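Cytoplasmic export protein 1 (Saccharomyces cerevisiae, PDB 3VWA) binds tRNA as part of the nuclear tRNA export machinery and may pass aminoacylated tRNAs from export receptors at the nuclear pore to the translation machinery. Local coordinates at residues 400-405 with 436-441; 395-400 with 428-433; 445-450 with 459-464; 384-389 with 421-426. All blocks are in the same frame, centred on the assembly; numbering follows the deposited sequence.

Interaction 1 of 4, residues 400-405 with 436-441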
loop_
_atom_site.group_PDB
_atom_site.type_symbol
_atom_site.label_atom_id
_atom_site.label_comp_id
_atom_site.label_asym_id
_atom_site.label_seq_id
_atom_site.Cartn_x
_atom_site.Cartn_y
_atom_site.Cartn_z
ATOM N N THR A 400 -10.750 -21.208 -10.471
ATOM C CA THR A 400 -10.032 -21.790 -9.343
ATOM C C THR A 400 -8.950 -22.686 -9.963
ATOM O O THR A 400 -7.797 -22.601 -9.615
ATOM C CB THR A 400 -10.956 -22.601 -8.411
ATOM O OG1 THR A 400 -12.083 -21.806 -7.987
ATOM C CG2 THR A 400 -10.217 -23.060 -7.189
ATOM N N LEU A 401 -9.342 -23.516 -10.919
ATOM C CA LEU A 401 -8.433 -24.434 -11.548
ATOM C C LEU A 401 -7.185 -23.760 -12.083
ATOM O O LEU A 401 -6.071 -24.161 -11.739
ATOM C CB LEU A 401 -9.143 -25.262 -12.605
ATOM C CG LEU A 401 -8.282 -26.176 -13.492
ATOM C CD1 LEU A 401 -7.494 -27.244 -12.703
ATOM C CD2 LEU A 401 -9.257 -26.811 -14.467
ATOM N N LYS A 402 -7.366 -22.710 -12.854
ATOM C CA LYS A 402 -6.243 -21.990 -13.474
ATOM C C LYS A 402 -5.357 -21.241 -12.465
ATOM O O LYS A 402 -4.332 -20.635 -12.820
ATOM C CB LYS A 402 -6.791 -20.907 -14.394
ATOM C CG LYS A 402 -7.502 -21.371 -15.645
ATOM C CD LYS A 402 -7.571 -20.186 -16.598
ATOM C CE LYS A 402 -8.335 -20.532 -17.876
ATOM N NZ LYS A 402 -8.182 -19.470 -18.918
ATOM N N THR A 403 -5.795 -21.178 -11.224
ATOM C CA THR A 403 -5.063 -20.413 -10.229
ATOM C C THR A 403 -4.183 -21.349 -9.392
ATOM O O THR A 403 -3.370 -20.886 -8.643
ATOM C CB THR A 403 -6.088 -19.629 -9.348
ATOM O OG1 THR A 403 -6.757 -18.694 -10.198
ATOM C CG2 THR A 403 -5.449 -18.858 -8.226
ATOM N N ILE A 404 -4.378 -22.662 -9.506
ATOM C CA ILE A 404 -3.705 -23.635 -8.658
ATOM C C ILE A 404 -2.184 -23.527 -8.742
ATOM O O ILE A 404 -1.503 -23.591 -7.714
ATOM C CB ILE A 404 -4.162 -25.087 -9.015
ATOM C CG1 ILE A 404 -5.525 -25.390 -8.381
ATOM C CG2 ILE A 404 -3.164 -26.116 -8.507
ATOM C CD1 ILE A 404 -6.197 -26.654 -8.919
ATOM N N PRO A 405 -1.643 -23.366 -9.960
ATOM C CA PRO A 405 -0.204 -23.258 -10.053
ATOM C C PRO A 405 0.418 -22.106 -9.253
ATOM O O PRO A 405 1.568 -22.191 -8.853
ATOM C CB PRO A 405 0.024 -23.017 -11.539
ATOM C CG PRO A 405 -1.082 -23.811 -12.156
ATOM C CD PRO A 405 -2.270 -23.430 -11.296
ATOM N N ARG A 436 -12.169 -29.712 -18.272
ATOM C CA ARG A 436 -11.433 -30.926 -18.709
ATOM C C ARG A 436 -10.127 -30.664 -19.446
ATOM O O ARG A 436 -9.107 -31.319 -19.141
ATOM C CB ARG A 436 -12.319 -31.940 -19.464
ATOM C CG ARG A 436 -13.594 -32.304 -18.627
ATOM C CD ARG A 436 -14.263 -33.585 -19.042
ATOM N NE ARG A 436 -14.567 -33.617 -20.487
ATOM C CZ ARG A 436 -15.623 -33.054 -21.079
ATOM N NH1 ARG A 436 -15.762 -33.199 -22.400
ATOM N NH2 ARG A 436 -16.540 -32.372 -20.372
ATOM N N THR A 437 -10.168 -29.728 -20.397
ATOM C CA THR A 437 -9.015 -29.304 -21.203
ATOM C C THR A 437 -7.925 -28.744 -20.266
ATOM O O THR A 437 -6.757 -29.194 -20.303
ATOM C CB THR A 437 -9.452 -28.264 -22.280
ATOM O OG1 THR A 437 -10.527 -28.810 -23.068
ATOM C CG2 THR A 437 -8.301 -27.872 -23.249
ATOM N N TRP A 438 -8.303 -27.803 -19.400
ATOM C CA TRP A 438 -7.341 -27.141 -18.525
ATOM C C TRP A 438 -6.801 -28.082 -17.453
ATOM O O TRP A 438 -5.636 -27.950 -17.065
ATOM C CB TRP A 438 -7.906 -25.862 -17.899
ATOM C CG TRP A 438 -7.700 -24.662 -18.775
ATOM C CD1 TRP A 438 -8.587 -24.131 -19.700
ATOM C CD2 TRP A 438 -6.491 -23.867 -18.912
ATOM N NE1 TRP A 438 -8.038 -23.061 -20.358
ATOM C CE2 TRP A 438 -6.774 -22.865 -19.953
ATOM C CE3 TRP A 438 -5.224 -23.902 -18.336
ATOM C CZ2 TRP A 438 -5.838 -21.923 -20.335
ATOM C CZ3 TRP A 438 -4.282 -22.951 -18.746
ATOM C CH2 TRP A 438 -4.580 -21.994 -19.723
ATOM N N THR A 439 -7.617 -29.019 -16.964
ATOM C CA THR A 439 -7.122 -29.944 -15.953
ATOM C C THR A 439 -5.858 -30.695 -16.365
ATOM O O THR A 439 -4.932 -30.845 -15.562
ATOM C CB THR A 439 -8.184 -30.996 -15.526
ATOM O OG1 THR A 439 -9.320 -30.315 -14.978
ATOM C CG2 THR A 439 -7.599 -31.956 -14.438
ATOM N N VAL A 440 -5.822 -31.172 -17.606
ATOM C CA VAL A 440 -4.643 -31.916 -18.053
ATOM C C VAL A 440 -3.363 -31.023 -18.182
ATOM O O VAL A 440 -2.223 -31.486 -17.934
ATOM C CB VAL A 440 -4.959 -32.831 -19.305
ATOM C CG1 VAL A 440 -5.217 -32.032 -20.573
ATOM C CG2 VAL A 440 -3.851 -33.836 -19.559
ATOM N N ILE A 441 -3.584 -29.770 -18.560
ATOM C CA ILE A 441 -2.556 -28.704 -18.618
ATOM C C ILE A 441 -2.043 -28.489 -17.208
ATOM O O ILE A 441 -0.847 -28.606 -16.971
ATOM C CB ILE A 441 -3.128 -27.392 -19.223
ATOM C CG1 ILE A 441 -3.734 -27.662 -20.601
ATOM C CG2 ILE A 441 -2.066 -26.315 -19.387
ATOM C CD1 ILE A 441 -2.718 -28.035 -21.673
#

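Interaction 2 of 4, residues 395-400 with 428-433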
loop_
_atom_site.group_PDB
_atom_site.type_symbol
_atom_site.label_atom_id
_atom_site.label_comp_id
_atom_site.label_asym_id
_atom_site.label_seq_id
_atom_site.Cartn_x
_atom_site.Cartn_y
_atom_site.Cartn_z
ATOM N N THR A 395 -17.578 -21.328 -14.301
ATOM C CA THR A 395 -16.550 -20.280 -14.437
ATOM C C THR A 395 -15.757 -20.094 -13.121
ATOM O O THR A 395 -14.509 -19.847 -13.150
ATOM C CB THR A 395 -17.137 -18.971 -15.009
ATOM O OG1 THR A 395 -18.245 -18.597 -14.193
ATOM C CG2 THR A 395 -17.692 -19.210 -16.374
ATOM N N LEU A 396 -16.426 -20.248 -11.970
ATOM C CA LEU A 396 -15.655 -20.218 -10.716
ATOM C C LEU A 396 -14.739 -21.460 -10.646
ATOM O O LEU A 396 -13.558 -21.353 -10.266
ATOM C CB LEU A 396 -16.532 -20.141 -9.467
ATOM C CG LEU A 396 -16.139 -19.182 -8.333
ATOM C CD1 LEU A 396 -16.431 -19.745 -6.954
ATOM C CD2 LEU A 396 -14.698 -18.694 -8.406
ATOM N N ARG A 397 -15.271 -22.625 -11.013
ATOM C CA ARG A 397 -14.427 -23.850 -11.049
ATOM C C ARG A 397 -13.240 -23.707 -11.977
ATOM O O ARG A 397 -12.111 -23.975 -11.558
ATOM C CB ARG A 397 -15.224 -25.077 -11.468
ATOM C CG ARG A 397 -16.481 -25.251 -10.668
ATOM C CD ARG A 397 -16.969 -26.687 -10.733
ATOM N NE ARG A 397 -17.286 -27.181 -12.081
ATOM C CZ ARG A 397 -18.463 -26.994 -12.696
ATOM N NH1 ARG A 397 -19.435 -26.269 -12.126
ATOM N NH2 ARG A 397 -18.695 -27.512 -13.888
ATOM N N LEU A 398 -13.470 -23.269 -13.214
ATOM C CA LEU A 398 -12.354 -23.013 -14.143
ATOM C C LEU A 398 -11.350 -22.017 -13.565
ATOM O O LEU A 398 -10.175 -22.283 -13.516
ATOM C CB LEU A 398 -12.830 -22.504 -15.505
ATOM C CG LEU A 398 -11.752 -22.299 -16.605
ATOM C CD1 LEU A 398 -11.056 -23.599 -16.959
ATOM C CD2 LEU A 398 -12.343 -21.638 -17.876
ATOM N N GLN A 399 -11.805 -20.864 -13.098
ATOM C CA GLN A 399 -10.811 -19.936 -12.566
ATOM C C GLN A 399 -10.065 -20.491 -11.371
ATOM O O GLN A 399 -8.869 -20.215 -11.236
ATOM C CB GLN A 399 -11.362 -18.552 -12.251
ATOM C CG GLN A 399 -11.849 -17.803 -13.482
ATOM C CD GLN A 399 -10.773 -17.661 -14.548
ATOM O OE1 GLN A 399 -10.859 -18.297 -15.556
ATOM N NE2 GLN A 399 -9.761 -16.824 -14.311
ATOM N N THR A 400 -10.750 -21.208 -10.471
ATOM C CA THR A 400 -10.032 -21.790 -9.343
ATOM C C THR A 400 -8.950 -22.686 -9.963
ATOM O O THR A 400 -7.797 -22.601 -9.615
ATOM C CB THR A 400 -10.956 -22.601 -8.411
ATOM O OG1 THR A 400 -12.083 -21.806 -7.987
ATOM C CG2 THR A 400 -10.217 -23.060 -7.189
ATOM N N GLN A 428 -11.070 -33.584 -14.210
ATOM C CA GLN A 428 -10.798 -34.149 -15.503
ATOM C C GLN A 428 -12.053 -34.816 -16.137
ATOM O O GLN A 428 -12.103 -35.065 -17.360
ATOM C CB GLN A 428 -9.599 -35.111 -15.401
ATOM C CG GLN A 428 -9.117 -35.639 -16.740
ATOM C CD GLN A 428 -7.717 -36.249 -16.713
ATOM O OE1 GLN A 428 -7.242 -36.780 -15.683
ATOM N NE2 GLN A 428 -7.048 -36.192 -17.865
ATOM N N VAL A 429 -13.063 -35.094 -15.318
ATOM C CA VAL A 429 -14.318 -35.668 -15.852
ATOM C C VAL A 429 -15.485 -34.642 -15.716
ATOM O O VAL A 429 -16.688 -34.971 -15.772
ATOM C CB VAL A 429 -14.605 -37.069 -15.217
ATOM C CG1 VAL A 429 -14.681 -36.995 -13.700
ATOM C CG2 VAL A 429 -15.898 -37.666 -15.755
ATOM N N ASP A 430 -15.107 -33.380 -15.536
ATOM C CA ASP A 430 -16.061 -32.325 -15.266
ATOM C C ASP A 430 -16.999 -32.216 -16.431
ATOM O O ASP A 430 -16.581 -32.391 -17.587
ATOM C CB ASP A 430 -15.310 -30.992 -15.077
ATOM C CG ASP A 430 -16.154 -29.923 -14.382
ATOM O OD1 ASP A 430 -15.981 -29.730 -13.171
ATOM O OD2 ASP A 430 -16.973 -29.260 -15.067
ATOM N N SER A 431 -18.253 -31.850 -16.144
ATOM C CA SER A 431 -19.220 -31.587 -17.186
ATOM C C SER A 431 -18.810 -30.501 -18.198
ATOM O O SER A 431 -19.201 -30.578 -19.345
ATOM C CB SER A 431 -20.588 -31.263 -16.569
ATOM O OG SER A 431 -20.472 -30.184 -15.668
ATOM N N ASP A 432 -18.002 -29.519 -17.797
ATOM C CA ASP A 432 -17.497 -28.505 -18.718
ATOM C C ASP A 432 -16.198 -28.941 -19.463
ATOM O O ASP A 432 -15.214 -29.380 -18.843
ATOM C CB ASP A 432 -17.296 -27.189 -17.942
ATOM C CG ASP A 432 -17.012 -26.012 -18.846
ATOM O OD1 ASP A 432 -17.944 -25.240 -19.135
ATOM O OD2 ASP A 432 -15.845 -25.834 -19.241
ATOM N N VAL A 433 -16.207 -28.814 -20.795
ATOM C CA VAL A 433 -15.085 -29.219 -21.639
ATOM C C VAL A 433 -13.861 -28.351 -21.358
ATOM O O VAL A 433 -12.700 -28.819 -21.393
ATOM C CB VAL A 433 -15.452 -29.210 -23.153
ATOM C CG1 VAL A 433 -15.752 -27.791 -23.643
ATOM C CG2 VAL A 433 -14.333 -29.823 -24.002
#

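Interaction 3 of 4, residues 445-450 with 459-464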
loop_
_atom_site.group_PDB
_atom_site.type_symbol
_atom_site.label_atom_id
_atom_site.label_comp_id
_atom_site.label_asym_id
_atom_site.label_seq_id
_atom_site.Cartn_x
_atom_site.Cartn_y
_atom_site.Cartn_z
ATOM N N LYS A 445 1.682 -29.232 -15.642
ATOM C CA LYS A 445 2.363 -28.146 -14.999
ATOM C C LYS A 445 2.930 -28.523 -13.637
ATOM O O LYS A 445 4.118 -28.300 -13.391
ATOM C CB LYS A 445 1.446 -26.926 -14.968
ATOM C CG LYS A 445 2.133 -25.615 -14.679
ATOM C CD LYS A 445 1.328 -24.430 -15.215
ATOM C CE LYS A 445 1.818 -23.165 -14.532
ATOM N NZ LYS A 445 0.833 -22.029 -14.494
ATOM N N ILE A 446 2.114 -29.119 -12.771
ATOM C CA ILE A 446 2.522 -29.369 -11.408
ATOM C C ILE A 446 3.215 -30.713 -11.139
ATOM O O ILE A 446 3.648 -30.922 -10.031
ATOM C CB ILE A 446 1.327 -29.300 -10.385
ATOM C CG1 ILE A 446 0.577 -30.633 -10.333
ATOM C CG2 ILE A 446 0.444 -28.076 -10.624
ATOM C CD1 ILE A 446 -0.830 -30.537 -9.773
ATOM N N SER A 447 3.260 -31.604 -12.125
ATOM C CA SER A 447 3.799 -32.963 -11.999
ATOM C C SER A 447 5.190 -33.056 -11.409
ATOM O O SER A 447 5.456 -33.945 -10.629
ATOM C CB SER A 447 3.814 -33.608 -13.368
ATOM O OG SER A 447 4.739 -32.946 -14.247
ATOM N N THR A 448 6.045 -32.107 -11.748
ATOM C CA THR A 448 7.409 -32.086 -11.289
ATOM C C THR A 448 7.582 -31.429 -9.928
ATOM O O THR A 448 8.715 -31.442 -9.420
ATOM C CB THR A 448 8.319 -31.271 -12.250
ATOM O OG1 THR A 448 7.683 -30.054 -12.568
ATOM C CG2 THR A 448 8.543 -32.015 -13.553
ATOM N N ILE A 449 6.527 -30.824 -9.352
ATOM C CA ILE A 449 6.678 -30.321 -7.950
ATOM C C ILE A 449 6.071 -31.213 -6.864
ATOM O O ILE A 449 6.135 -30.881 -5.690
ATOM C CB ILE A 449 6.202 -28.862 -7.699
ATOM C CG1 ILE A 449 4.688 -28.795 -7.786
ATOM C CG2 ILE A 449 6.991 -27.885 -8.574
ATOM C CD1 ILE A 449 4.197 -27.430 -8.158
ATOM N N LEU A 450 5.496 -32.334 -7.263
ATOM C CA LEU A 450 5.096 -33.342 -6.313
ATOM C C LEU A 450 6.339 -33.907 -5.612
ATOM O O LEU A 450 7.429 -34.009 -6.194
ATOM C CB LEU A 450 4.301 -34.454 -7.020
ATOM C CG LEU A 450 2.819 -34.174 -7.322
ATOM C CD1 LEU A 450 2.466 -32.705 -7.491
ATOM C CD2 LEU A 450 2.396 -34.915 -8.571
ATOM N N ASN A 459 3.855 -42.339 -13.789
ATOM C CA ASN A 459 2.501 -42.962 -13.684
ATOM C C ASN A 459 1.377 -41.944 -13.633
ATOM O O ASN A 459 0.380 -42.106 -14.265
ATOM C CB ASN A 459 2.398 -43.846 -12.425
ATOM C CG ASN A 459 3.260 -45.067 -12.524
ATOM O OD1 ASN A 459 3.700 -45.422 -13.627
ATOM N ND2 ASN A 459 3.502 -45.740 -11.386
ATOM N N ILE A 460 1.568 -40.893 -12.866
ATOM C CA ILE A 460 0.663 -39.763 -12.871
ATOM C C ILE A 460 0.434 -39.138 -14.243
ATOM O O ILE A 460 -0.708 -38.883 -14.651
ATOM C CB ILE A 460 1.186 -38.713 -11.886
ATOM C CG1 ILE A 460 1.011 -39.250 -10.456
ATOM C CG2 ILE A 460 0.516 -37.356 -12.139
ATOM C CD1 ILE A 460 1.717 -38.375 -9.441
ATOM N N LEU A 461 1.513 -38.905 -14.968
ATOM C CA LEU A 461 1.348 -38.304 -16.279
ATOM C C LEU A 461 0.674 -39.260 -17.260
ATOM O O LEU A 461 -0.293 -38.860 -17.978
ATOM C CB LEU A 461 2.705 -37.811 -16.834
ATOM C CG LEU A 461 3.274 -36.591 -16.077
ATOM C CD1 LEU A 461 4.745 -36.308 -16.395
ATOM C CD2 LEU A 461 2.372 -35.346 -16.207
ATOM N N ALA A 462 1.171 -40.506 -17.313
ATOM C CA ALA A 462 0.623 -41.482 -18.297
ATOM C C ALA A 462 -0.847 -41.652 -18.079
ATOM O O ALA A 462 -1.615 -41.682 -19.050
ATOM C CB ALA A 462 1.324 -42.839 -18.272
ATOM N N THR A 463 -1.245 -41.776 -16.806
ATOM C CA THR A 463 -2.670 -41.968 -16.472
ATOM C C THR A 463 -3.548 -40.746 -16.870
ATOM O O THR A 463 -4.658 -40.890 -17.384
ATOM C CB THR A 463 -2.882 -42.210 -14.955
ATOM O OG1 THR A 463 -2.020 -43.257 -14.477
ATOM C CG2 THR A 463 -4.355 -42.559 -14.664
ATOM N N ALA A 464 -3.073 -39.554 -16.567
ATOM C CA ALA A 464 -3.828 -38.351 -16.867
ATOM C C ALA A 464 -3.957 -38.153 -18.377
ATOM O O ALA A 464 -5.025 -37.746 -18.859
ATOM C CB ALA A 464 -3.155 -37.140 -16.218
#

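Interaction 4 of 4, residues 384-389 with 421-426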
loop_
_atom_site.group_PDB
_atom_site.type_symbol
_atom_site.label_atom_id
_atom_site.label_comp_id
_atom_site.label_asym_id
_atom_site.label_seq_id
_atom_site.Cartn_x
_atom_site.Cartn_y
_atom_site.Cartn_z
ATOM N N HIS A 384 -10.454 -23.145 1.693
ATOM C CA HIS A 384 -11.665 -22.511 1.101
ATOM C C HIS A 384 -11.431 -22.271 -0.343
ATOM O O HIS A 384 -12.315 -22.452 -1.207
ATOM C CB HIS A 384 -11.969 -21.185 1.816
ATOM C CG HIS A 384 -12.133 -21.336 3.307
ATOM N ND1 HIS A 384 -11.281 -20.786 4.200
ATOM C CD2 HIS A 384 -13.082 -22.028 4.045
ATOM C CE1 HIS A 384 -11.677 -21.100 5.441
ATOM N NE2 HIS A 384 -12.777 -21.861 5.348
ATOM N N PHE A 385 -10.209 -21.856 -0.647
ATOM C CA PHE A 385 -9.844 -21.632 -2.016
ATOM C C PHE A 385 -10.239 -22.822 -2.904
ATOM O O PHE A 385 -10.862 -22.674 -3.970
ATOM C CB PHE A 385 -8.359 -21.366 -2.072
ATOM C CG PHE A 385 -7.764 -21.584 -3.428
ATOM C CD1 PHE A 385 -7.818 -20.580 -4.408
ATOM C CD2 PHE A 385 -7.154 -22.812 -3.734
ATOM C CE1 PHE A 385 -7.255 -20.782 -5.666
ATOM C CE2 PHE A 385 -6.578 -23.001 -4.976
ATOM C CZ PHE A 385 -6.650 -21.994 -5.934
ATOM N N ILE A 386 -9.883 -24.009 -2.437
ATOM C CA ILE A 386 -9.954 -25.218 -3.255
ATOM C C ILE A 386 -11.363 -25.722 -3.488
ATOM O O ILE A 386 -11.635 -26.310 -4.511
ATOM C CB ILE A 386 -9.024 -26.356 -2.662
ATOM C CG1 ILE A 386 -8.690 -27.396 -3.730
ATOM C CG2 ILE A 386 -9.547 -26.928 -1.346
ATOM C CD1 ILE A 386 -7.935 -26.764 -4.885
ATOM N N GLN A 387 -12.257 -25.481 -2.542
ATOM C CA GLN A 387 -13.685 -25.798 -2.709
ATOM C C GLN A 387 -14.216 -25.081 -3.916
ATOM O O GLN A 387 -15.227 -25.496 -4.490
ATOM C CB GLN A 387 -14.512 -25.391 -1.468
ATOM C CG GLN A 387 -14.216 -26.181 -0.202
ATOM C CD GLN A 387 -13.779 -27.615 -0.490
ATOM O OE1 GLN A 387 -14.565 -28.547 -0.437
ATOM N NE2 GLN A 387 -12.502 -27.789 -0.797
ATOM N N GLY A 388 -13.554 -24.003 -4.318
ATOM C CA GLY A 388 -13.944 -23.358 -5.608
ATOM C C GLY A 388 -14.107 -24.385 -6.739
ATOM O O GLY A 388 -14.882 -24.183 -7.690
ATOM N N LEU A 389 -13.410 -25.518 -6.629
ATOM C CA LEU A 389 -13.448 -26.490 -7.760
ATOM C C LEU A 389 -14.737 -27.227 -7.833
ATOM O O LEU A 389 -15.091 -27.777 -8.887
ATOM C CB LEU A 389 -12.305 -27.523 -7.702
ATOM C CG LEU A 389 -10.899 -27.010 -7.922
ATOM C CD1 LEU A 389 -9.939 -28.154 -7.568
ATOM C CD2 LEU A 389 -10.700 -26.546 -9.365
ATOM N N LEU A 421 -4.202 -33.951 -6.303
ATOM C CA LEU A 421 -4.523 -34.806 -7.437
ATOM C C LEU A 421 -5.899 -35.491 -7.350
ATOM O O LEU A 421 -6.449 -35.846 -8.410
ATOM C CB LEU A 421 -3.463 -35.876 -7.649
ATOM C CG LEU A 421 -2.074 -35.335 -7.991
ATOM C CD1 LEU A 421 -0.994 -36.344 -7.636
ATOM C CD2 LEU A 421 -2.079 -34.971 -9.470
ATOM N N ARG A 422 -6.434 -35.706 -6.130
ATOM C CA ARG A 422 -7.823 -36.255 -5.986
ATOM C C ARG A 422 -8.835 -35.262 -6.534
ATOM O O ARG A 422 -9.781 -35.652 -7.225
ATOM C CB ARG A 422 -8.186 -36.641 -4.533
ATOM C CG ARG A 422 -7.323 -37.791 -3.968
ATOM C CD ARG A 422 -7.573 -37.999 -2.466
ATOM N NE ARG A 422 -6.473 -38.779 -1.866
ATOM C CZ ARG A 422 -6.466 -40.107 -1.681
ATOM N NH1 ARG A 422 -7.478 -40.834 -2.069
ATOM N NH2 ARG A 422 -5.424 -40.716 -1.123
ATOM N N PHE A 423 -8.600 -33.973 -6.279
ATOM C CA PHE A 423 -9.430 -32.917 -6.861
ATOM C C PHE A 423 -9.299 -32.906 -8.392
ATOM O O PHE A 423 -10.299 -32.789 -9.109
ATOM C CB PHE A 423 -9.018 -31.538 -6.319
ATOM C CG PHE A 423 -9.481 -31.245 -4.910
ATOM C CD1 PHE A 423 -8.568 -31.303 -3.834
ATOM C CD2 PHE A 423 -10.797 -30.872 -4.660
ATOM C CE1 PHE A 423 -8.954 -31.022 -2.514
ATOM C CE2 PHE A 423 -11.215 -30.599 -3.345
ATOM C CZ PHE A 423 -10.301 -30.675 -2.266
ATOM N N LEU A 424 -8.067 -33.005 -8.884
ATOM C CA LEU A 424 -7.819 -32.888 -10.324
ATOM C C LEU A 424 -8.379 -34.084 -11.091
ATOM O O LEU A 424 -8.870 -33.918 -12.186
ATOM C CB LEU A 424 -6.323 -32.685 -10.633
ATOM C CG LEU A 424 -5.715 -31.372 -10.099
ATOM C CD1 LEU A 424 -4.194 -31.421 -10.001
ATOM C CD2 LEU A 424 -6.148 -30.187 -10.963
ATOM N N ALA A 425 -8.311 -35.274 -10.504
ATOM C CA ALA A 425 -8.931 -36.457 -11.076
ATOM C C ALA A 425 -10.429 -36.245 -11.275
ATOM O O ALA A 425 -10.994 -36.736 -12.246
ATOM C CB ALA A 425 -8.662 -37.687 -10.225
ATOM N N LYS A 426 -11.059 -35.480 -10.381
ATOM C CA LYS A 426 -12.460 -35.160 -10.552
ATOM C C LYS A 426 -12.700 -34.127 -11.631
ATOM O O LYS A 426 -13.528 -34.321 -12.482
ATOM C CB LYS A 426 -13.102 -34.710 -9.246
ATOM C CG LYS A 426 -14.610 -34.836 -9.336
ATOM C CD LYS A 426 -15.349 -34.006 -8.300
ATOM C CE LYS A 426 -16.796 -33.726 -8.732
ATOM N NZ LYS A 426 -17.215 -32.438 -8.084
#

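Interaction 1 of 4, residues 400-405 with 436-441
K402 lays the end of its side chain over one face of the W438 indole. Two helices of the C-terminal HEAT-repeat solenoid, 394-407 and 433-446, run side by side here, the short segments almost parallel at 10° with their axes 9.8 Å apart. The lysine stretches out straight beyond CG, and this reach carries CE above the five-membered ring, 3.7 Å from its centroid and 21° off the ring normal. The result is a CH-pi contact displaced toward the rim of the ring, with the aliphatic CE doing the covering; NZ continues toward the benzo side, 3.7 Å from W438 CZ2. The indole N-H has a weak hydrogen bond to E434, one turn earlier on its own helix. Deeper between the helices L401 takes over. It sends CD2 toward the neighbouring W438 and T439, 3.8 Å from W438 CB, and its side chain meets that of T439 at about a right angle. L424 of helix 413-427 packs against both L401 and T439. T439 OG1 is hydrogen-bonded to the backbone O of I435, and L401 CD2 rests 3.5 Å from that hydroxyl oxygen.

Interaction 2 of 4, residues 395-400 with 428-433
R397 grips the carboxylate of D430 side-on with two nitrogens, one to each oxygen. The bond from R397 NH2 to D430 OD2 is short and nearly straight, 2.7 Å at 168°, and lies in the guanidinium plane; that from R397 NE to D430 OD1, 3.1 Å, is more bent and tilted out of it. Both oxygens use their syn lone pairs, as the near coplanarity of the two groups allows. On its anti side D430 OD2 also takes the backbone N of D432 at 2.9 Å, closing an Asx turn that fixes the rotation of the carboxylate, while R397 NH1 is held by D391 O. With these donors around it, D430 is likely to stay ionised. The other side of the contact is loose. S431, an exposed residue, leaves its OG 3.7 Å from R397 NH2, oblique to the guanidinium and not bonded to it, and D432 approaches the same nitrogen only with CB, its carboxylate being turned to cap the start of helix 433-446. R436 NH2 bonds the backbone O of D430. An aspartate in the turn after helix 413-427, paired with an arginine on the preceding helix 394-407, ties neighbouring layers of the HEAT-repeat solenoid.

Interaction 3 of 4, residues 445-450 with 459-464
No flat group takes part where S447 and L450 meet L461 and I460; the contact is made by methyls and a serine CB, with no ring face or edge and no hydrogen bond between the two segments. S447 and L461 face each other with their CA atoms 7.3 Å apart. The isobutyl end of L461 reaches over to the serine, setting CD2 3.6 Å from S447 CB, with CD1 of the same leucine 4.0 Å from S447 OG. That hydroxyl, placed between the backbone N and the carbonyl carbon (chi1 66°), has its polar partner in the O of S444, a turn back, and the leucine touches it merely as a neighbour. Alongside, L450 and I460 reach toward each other tip to tip, L450 CD2 to I460 CD1 3.6 Å. L421 of helix 413-427 also packs on L450, while L490 touches S447 and F491 touches L461. Trimming L461 to an alanine would remove both methyls and is likely to leave a gap beside S447 CB and the bonded hydroxyl. The contact thus packs the end of helix 433-446 and the residues after it against helix 454-469. Successive helices joined by short connections and stacked side by side are characteristic of the HEAT-repeat alpha-solenoid.

Interaction 4 of 4, residues 384-389 with 421-426
CG1 of I386 sits over the centre of the F423 ring, 3.8 Å from the centroid and 7° off the normal, a CH-pi contact met almost squarely. It joins the end of helix 374-387 to helix 413-427 in the HEAT-repeat solenoid, and the 384-389 side belongs to HEAT 1. CG1 lies anti to the backbone N (chi1 -159°), the setting that turns this branch onto the ring; the other branch, CG2, comes 3.9 Å from F423 CZ. Next in sequence, Q387 starts off away from helix 413-427 but bends back at chi2, bringing NE2 to 3.9 Å from F423 CZ. Its amide stands steeply to the ring, 78° between the planes, with NE2 oblique to the aromatic group. This is the exposed side of the contact. The chain then tightens into a 3-10 turn through G388, and L389 comes round to face F423, its CA 7.6 Å from that of the phenylalanine. L389 also touches L401 of helix 394-407, which places it on the buried side. With F423 cut back to an alanine, the ring under I386 and beside Q387 is gone, which would probably leave I386 without its aromatic partner and a gap between the helices. The last touch falls at the root of the phenylalanine, where L389 CD1 sits 3.7 Å from F423 CB and 4.1 Å from F423 CD2.

All four contacts lie in the HEAT-repeat part of the chain, on the same side of its centre and 31 to 38 Å from it; no ligand marks a site here. Interactions 1 and 2 share T400 on helix 394-407 and have centres about 8 Å apart. A probable hydrogen bond from R436 NH2 to D430 O (2.8 Å) ties them further. Interaction 4, about 10 Å from both, adds the helices that precede and follow 394-407. Interaction 3 lies farther along the solenoid, its centre about 16 Å from that of interaction 4, yet I446 CD1 still packs 3.5 Å from L424 CD1. Q428 NE2 probably bonds A464 O at 2.7 Å, joining interactions 2 and 3.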